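PDB 1OGD: D-ribose pyranase from Bacillus subtilis, which probably catalyses the interconversion of the beta-pyranose and beta-furanose forms of D-ribose in the cytoplasm, working as a decamer built from two pentamers. Local coordinates for residues Leu44-Pro49 and Gly115-Tyr120; Val64-Ala69 and Glu90-Tyr95. All coordinates share one frame; numbering follows the deposited sequence.

Contact 1 of 2, residues Leu44-Pro49 and Gly115-Tyr120; sequences LKPGLP and GEFTPY. With RIP (beta-D-ribopyranose), chain G.
G115 plugs into the loop 44-49 through both ends of its backbone. Its O takes the N-H of G47 at 2.6 Å in a nearly straight bond (168°), and its N gives a more bent bond to P49 O at 2.8 Å. This is the tight, buried part of the contact: a side chain at G115 would run into the carbonyl oxygens of K45 and L48. K45 O closes a type II beta turn by accepting L48 N, while L48 O takes L44 N and, weakly, K45 N in a classic beta bulge. The turn residues K45, P46 and G47 form the solvent side; here P46 lies over one face of the F117 ring, CB 4.0 Å from its centroid. L7 of the second subunit packs on both, and F131 of the third subunit meets the phenyl ring. Were F117 an alanine, P46 would probably lose its CH-pi partner and a gap would open beside these subunits. Farther along, Y120 N bonds ribopyranose O3 weakly at 2.7 Å; CG anti to the carbonyl carbon (chi1 -49°) turns one ring face to sugar C4. D28, H98, N122 and H20 of the third subunit complete this intersubunit pocket.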
loop_
_atom_site.group_PDB
_atom_site.type_symbol
_atom_site.label_atom_id
_atom_site.label_comp_id
_atom_site.label_asym_id
_atom_site.label_seq_id
_atom_site.Cartn_x
_atom_site.Cartn_y
_atom_site.Cartn_z
ATOM N N LEU A 44 3.628 -20.857 -21.678
ATOM C CA LEU A 44 2.742 -21.935 -21.267
ATOM C C LEU A 44 3.577 -23.205 -21.141
ATOM O O LEU A 44 3.421 -23.982 -20.198
ATOM C CB LEU A 44 1.626 -22.125 -22.305
ATOM C CG LEU A 44 0.470 -23.068 -21.958
ATOM C CD1 LEU A 44 -0.142 -22.673 -20.623
ATOM C CD2 LEU A 44 -0.580 -23.009 -23.059
ATOM N N LYS A 45 4.476 -23.396 -22.100
ATOM C CA LYS A 45 5.358 -24.556 -22.134
ATOM C C LYS A 45 6.497 -24.205 -23.081
ATOM O O LYS A 45 6.411 -23.235 -23.829
ATOM C CB LYS A 45 4.600 -25.778 -22.661
ATOM C CG LYS A 45 4.104 -25.605 -24.092
ATOM C CD LYS A 45 3.112 -26.685 -24.494
ATOM C CE LYS A 45 3.753 -28.059 -24.573
ATOM N NZ LYS A 45 2.748 -29.084 -24.995
ATOM N N PRO A 46 7.587 -24.981 -23.057
ATOM C CA PRO A 46 8.706 -24.679 -23.953
ATOM C C PRO A 46 8.249 -24.552 -25.407
ATOM O O PRO A 46 7.631 -25.463 -25.951
ATOM C CB PRO A 46 9.645 -25.859 -23.732
ATOM C CG PRO A 46 9.409 -26.191 -22.287
ATOM C CD PRO A 46 7.904 -26.119 -22.178
ATOM N N GLY A 47 8.539 -23.410 -26.018
ATOM C CA GLY A 47 8.150 -23.186 -27.397
ATOM C C GLY A 47 6.773 -22.575 -27.603
ATOM O O GLY A 47 6.377 -22.321 -28.739
ATOM N N LEU A 48 6.039 -22.330 -26.522
ATOM C CA LEU A 48 4.699 -21.753 -26.636
ATOM C C LEU A 48 4.440 -20.688 -25.564
ATOM O O LEU A 48 4.380 -20.999 -24.374
ATOM C CB LEU A 48 3.656 -22.872 -26.531
ATOM C CG LEU A 48 2.157 -22.547 -26.556
ATOM C CD1 LEU A 48 1.813 -21.703 -27.774
ATOM C CD2 LEU A 48 1.367 -23.847 -26.568
ATOM N N PRO A 49 4.278 -19.417 -25.974
ATOM C CA PRO A 49 4.325 -18.926 -27.355
ATOM C C PRO A 49 5.754 -18.790 -27.840
ATOM O O PRO A 49 6.686 -18.690 -27.040
ATOM C CB PRO A 49 3.649 -17.555 -27.281
ATOM C CG PRO A 49 3.101 -17.454 -25.869
ATOM C CD PRO A 49 4.005 -18.309 -25.050
ATOM N N GLY A 115 7.727 -18.387 -24.412
ATOM C CA GLY A 115 8.176 -19.726 -24.080
ATOM C C GLY A 115 9.356 -20.151 -24.933
ATOM O O GLY A 115 9.712 -21.328 -24.964
ATOM N N GLU A 116 9.967 -19.184 -25.613
ATOM C CA GLU A 116 11.100 -19.438 -26.493
ATOM C C GLU A 116 12.314 -20.016 -25.774
ATOM O O GLU A 116 12.872 -19.388 -24.870
ATOM C CB GLU A 116 11.507 -18.149 -27.202
ATOM C CG GLU A 116 12.514 -18.342 -28.326
ATOM C CD GLU A 116 11.937 -19.144 -29.481
ATOM O OE1 GLU A 116 10.858 -18.764 -29.981
ATOM O OE2 GLU A 116 12.561 -20.148 -29.889
ATOM N N PHE A 117 12.723 -21.212 -26.194
ATOM C CA PHE A 117 13.878 -21.888 -25.615
ATOM C C PHE A 117 15.099 -21.896 -26.533
ATOM O O PHE A 117 15.798 -22.905 -26.625
ATOM C CB PHE A 117 13.522 -23.332 -25.241
ATOM C CG PHE A 117 13.154 -23.521 -23.794
ATOM C CD1 PHE A 117 12.201 -22.708 -23.186
ATOM C CD2 PHE A 117 13.745 -24.534 -23.042
ATOM C CE1 PHE A 117 11.839 -22.902 -21.850
ATOM C CE2 PHE A 117 13.390 -24.737 -21.705
ATOM C CZ PHE A 117 12.434 -23.918 -21.108
ATOM N N THR A 118 15.352 -20.789 -27.224
ATOM C CA THR A 118 16.524 -20.706 -28.090
ATOM C C THR A 118 17.360 -19.496 -27.691
ATOM O O THR A 118 16.820 -18.468 -27.285
ATOM C CB THR A 118 16.154 -20.609 -29.598
ATOM O OG1 THR A 118 15.422 -19.402 -29.849
ATOM C CG2 THR A 118 15.323 -21.805 -30.014
ATOM N N PRO A 119 18.693 -19.609 -27.801
ATOM C CA PRO A 119 19.675 -18.573 -27.464
ATOM C C PRO A 119 19.464 -17.181 -28.049
ATOM O O PRO A 119 19.265 -17.015 -29.255
ATOM C CB PRO A 119 20.994 -19.182 -27.937
ATOM C CG PRO A 119 20.771 -20.637 -27.756
ATOM C CD PRO A 119 19.377 -20.816 -28.299
ATOM N N TYR A 120 19.534 -16.187 -27.168
ATOM C CA TYR A 120 19.408 -14.776 -27.519
ATOM C C TYR A 120 18.183 -14.358 -28.327
ATOM O O TYR A 120 18.253 -13.443 -29.152
ATOM C CB TYR A 120 20.682 -14.315 -28.225
ATOM C CG TYR A 120 21.939 -14.708 -27.478
ATOM C CD1 TYR A 120 22.548 -15.944 -27.701
ATOM C CD2 TYR A 120 22.489 -13.863 -26.511
ATOM C CE1 TYR A 120 23.675 -16.330 -26.975
ATOM C CE2 TYR A 120 23.611 -14.239 -25.781
ATOM C CZ TYR A 120 24.199 -15.473 -26.017
ATOM O OH TYR A 120 25.307 -15.849 -25.293
HETATM C C1 RIP G . 19.811 -15.207 -20.978
HETATM C C2 RIP G . 18.930 -15.309 -22.197
HETATM C C3 RIP G . 19.795 -15.360 -23.446
HETATM C C4 RIP G . 20.854 -16.455 -23.422
HETATM C C5 RIP G . 21.684 -16.265 -22.157
HETATM O O1 RIP G . 20.441 -13.944 -20.901
HETATM O O2 RIP G . 18.150 -16.479 -22.066
HETATM O O3 RIP G . 18.992 -15.480 -24.592
HETATM O O4 RIP G . 20.263 -17.739 -23.378
HETATM O O5 RIP G . 20.871 -16.199 -20.965
#

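Contact 2 of 2, residues Val64-Ala69 and Glu90-Tyr95; sequences VEKVIA and EQEIEY
Strands 66-69 and 92-95 run parallel, 4.7 Å apart at closest approach and inclined by 22°, with K66, V67, I68 and A69 level with E92, I93, E94 and Y95. V67 uses both its polar backbone atoms, its N donating to E92 O at 2.8 Å and its O accepting from E94 N; A69 N then reaches E94 O, and all three bonds are close to straight. One face carries K66, E92, I68 and E94. K66 is fully extended, with CG anti to the backbone N (chi1 -179°), which carries its ammonium diagonally across to the neighbouring strand, past E92 to E94: NZ meets OE1 at 2.9 Å in a salt bridge, coming from above the carboxylate plane. E92 runs alongside the lysine stem, its OE1 4.3 Å from NZ, too far for a salt bridge but near enough that it probably adds to the negative field around the amine. I68 lies beside E94, its CD1 4.0 Å from OE1. On the other face the contacts are apolar: V67 CB is 4.3 Å from I93 CG1, and A69 CB lies 4.2 Å from Y95 CE2. Before the pairing begins, Q91 folds back at chi2 (64°), its CG lying against V64 O. E65, at the corner, hydrogen-bonds H20, the inferred proton donor. Helices 72-76 and 78-87 link the two strands in a beta-alpha-beta crossover. Strand 92-96 is outermost in the chain's mixed sheet; strand 123-127 flanks 64-70 on its other side, and Y95 OH reaches E85 of helix 78-87.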
loop_
_atom_site.group_PDB
_atom_site.type_symbol
_atom_site.label_atom_id
_atom_site.label_comp_id
_atom_site.label_asym_id
_atom_site.label_seq_id
_atom_site.Cartn_x
_atom_site.Cartn_y
_atom_site.Cartn_z
ATOM N N VAL A 64 6.494 0.748 -34.209
ATOM C CA VAL A 64 7.901 0.618 -33.838
ATOM C C VAL A 64 8.815 1.437 -34.747
ATOM O O VAL A 64 8.748 1.308 -35.970
ATOM C CB VAL A 64 8.342 -0.856 -33.911
ATOM C CG1 VAL A 64 9.779 -0.993 -33.444
ATOM C CG2 VAL A 64 7.398 -1.728 -33.075
ATOM N N GLU A 65 9.666 2.276 -34.159
ATOM C CA GLU A 65 10.586 3.078 -34.962
ATOM C C GLU A 65 12.014 2.547 -34.925
ATOM O O GLU A 65 12.852 2.955 -35.727
ATOM C CB GLU A 65 10.588 4.545 -34.517
ATOM C CG GLU A 65 11.026 4.786 -33.083
ATOM C CD GLU A 65 11.333 6.252 -32.805
ATOM O OE1 GLU A 65 10.774 7.125 -33.507
ATOM O OE2 GLU A 65 12.124 6.533 -31.877
ATOM N N LYS A 66 12.294 1.631 -34.004
ATOM C CA LYS A 66 13.636 1.069 -33.893
ATOM C C LYS A 66 13.618 -0.225 -33.090
ATOM O O LYS A 66 12.909 -0.335 -32.088
ATOM C CB LYS A 66 14.569 2.079 -33.225
ATOM C CG LYS A 66 16.007 1.617 -33.080
ATOM C CD LYS A 66 16.830 2.682 -32.373
ATOM C CE LYS A 66 18.273 2.251 -32.192
ATOM N NZ LYS A 66 19.068 3.279 -31.461
ATOM N N VAL A 67 14.396 -1.201 -33.545
ATOM C CA VAL A 67 14.485 -2.493 -32.881
ATOM C C VAL A 67 15.917 -2.680 -32.405
ATOM O O VAL A 67 16.861 -2.255 -33.075
ATOM C CB VAL A 67 14.127 -3.646 -33.841
ATOM C CG1 VAL A 67 14.076 -4.959 -33.077
ATOM C CG2 VAL A 67 12.788 -3.369 -34.521
ATOM N N ILE A 68 16.079 -3.306 -31.245
ATOM C CA ILE A 68 17.405 -3.540 -30.688
ATOM C C ILE A 68 17.527 -4.995 -30.264
ATOM O O ILE A 68 16.685 -5.510 -29.529
ATOM C CB ILE A 68 17.662 -2.629 -29.466
ATOM C CG1 ILE A 68 17.461 -1.168 -29.866
ATOM C CG2 ILE A 68 19.076 -2.833 -28.943
ATOM C CD1 ILE A 68 17.539 -0.196 -28.712
ATOM N N ALA A 69 18.569 -5.659 -30.749
ATOM C CA ALA A 69 18.814 -7.057 -30.417
ATOM C C ALA A 69 20.297 -7.230 -30.112
ATOM O O ALA A 69 21.092 -6.325 -30.347
ATOM C CB ALA A 69 18.405 -7.954 -31.581
ATOM N N GLU A 90 11.375 -1.808 -42.640
ATOM C CA GLU A 90 11.487 -0.351 -42.634
ATOM C C GLU A 90 12.147 0.232 -41.392
ATOM O O GLU A 90 12.788 1.280 -41.460
ATOM C CB GLU A 90 10.107 0.286 -42.808
ATOM C CG GLU A 90 9.402 -0.099 -44.099
ATOM C CD GLU A 90 8.190 0.773 -44.380
ATOM O OE1 GLU A 90 7.291 0.849 -43.512
ATOM O OE2 GLU A 90 8.140 1.382 -45.471
ATOM N N GLN A 91 11.988 -0.440 -40.259
ATOM C CA GLN A 91 12.567 0.038 -39.013
ATOM C C GLN A 91 14.080 -0.116 -38.975
ATOM O O GLN A 91 14.662 -0.919 -39.708
ATOM C CB GLN A 91 11.965 -0.707 -37.819
ATOM C CG GLN A 91 10.490 -0.447 -37.592
ATOM C CD GLN A 91 9.627 -0.948 -38.729
ATOM O OE1 GLN A 91 9.627 -2.140 -39.047
ATOM N NE2 GLN A 91 8.883 -0.039 -39.348
ATOM N N GLU A 92 14.704 0.670 -38.105
ATOM C CA GLU A 92 16.145 0.639 -37.912
ATOM C C GLU A 92 16.482 -0.463 -36.907
ATOM O O GLU A 92 15.978 -0.462 -35.784
ATOM C CB GLU A 92 16.623 1.986 -37.373
ATOM C CG GLU A 92 18.069 1.997 -36.923
ATOM C CD GLU A 92 18.436 3.276 -36.206
ATOM O OE1 GLU A 92 19.601 3.401 -35.772
ATOM O OE2 GLU A 92 17.557 4.156 -36.074
ATOM N N ILE A 93 17.328 -1.403 -37.311
ATOM C CA ILE A 93 17.715 -2.492 -36.427
ATOM C C ILE A 93 19.142 -2.300 -35.933
ATOM O O ILE A 93 20.088 -2.298 -36.718
ATOM C CB ILE A 93 17.604 -3.852 -37.136
ATOM C CG1 ILE A 93 16.160 -4.078 -37.584
ATOM C CG2 ILE A 93 18.037 -4.968 -36.199
ATOM C CD1 ILE A 93 15.941 -5.387 -38.308
ATOM N N GLU A 94 19.288 -2.135 -34.623
ATOM C CA GLU A 94 20.592 -1.935 -34.013
ATOM C C GLU A 94 21.007 -3.153 -33.183
ATOM O O GLU A 94 20.195 -3.729 -32.454
ATOM C CB GLU A 94 20.560 -0.679 -33.139
ATOM C CG GLU A 94 21.829 -0.425 -32.352
ATOM C CD GLU A 94 21.760 0.852 -31.534
ATOM O OE1 GLU A 94 20.748 1.055 -30.832
ATOM O OE2 GLU A 94 22.719 1.651 -31.583
ATOM N N TYR A 95 22.272 -3.548 -33.312
ATOM C CA TYR A 95 22.803 -4.687 -32.575
ATOM C C TYR A 95 23.836 -4.251 -31.553
ATOM O O TYR A 95 24.670 -3.388 -31.825
ATOM C CB TYR A 95 23.446 -5.702 -33.520
ATOM C CG TYR A 95 22.467 -6.390 -34.430
ATOM C CD1 TYR A 95 22.073 -5.805 -35.632
ATOM C CD2 TYR A 95 21.915 -7.617 -34.081
ATOM C CE1 TYR A 95 21.148 -6.430 -36.463
ATOM C CE2 TYR A 95 20.990 -8.249 -34.899
ATOM C CZ TYR A 95 20.610 -7.651 -36.090
ATOM O OH TYR A 95 19.690 -8.277 -36.899
#

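Following the chain from the N terminus, strand 38-41 leads into 44-49, the first half of contact 1, and helix 51-61 then brings the chain to strand 64-70. Contact 2 closes the shorter loop: helices 72-76 and 78-87 intervene before 90-95 comes back to pair in parallel with 64-69. Helix 98-104 and strand 110-113 follow, and only at 115-120 is the longer loop of contact 1 closed, so contact 2 is nested inside it. Their centres lie about 22 Å apart, on opposite sides of the chain's centre. Contact 1 joins two loops that follow neighbouring strands, 38-41 and 110-113, at one border of the sheet, whereas contact 2 forms the other border.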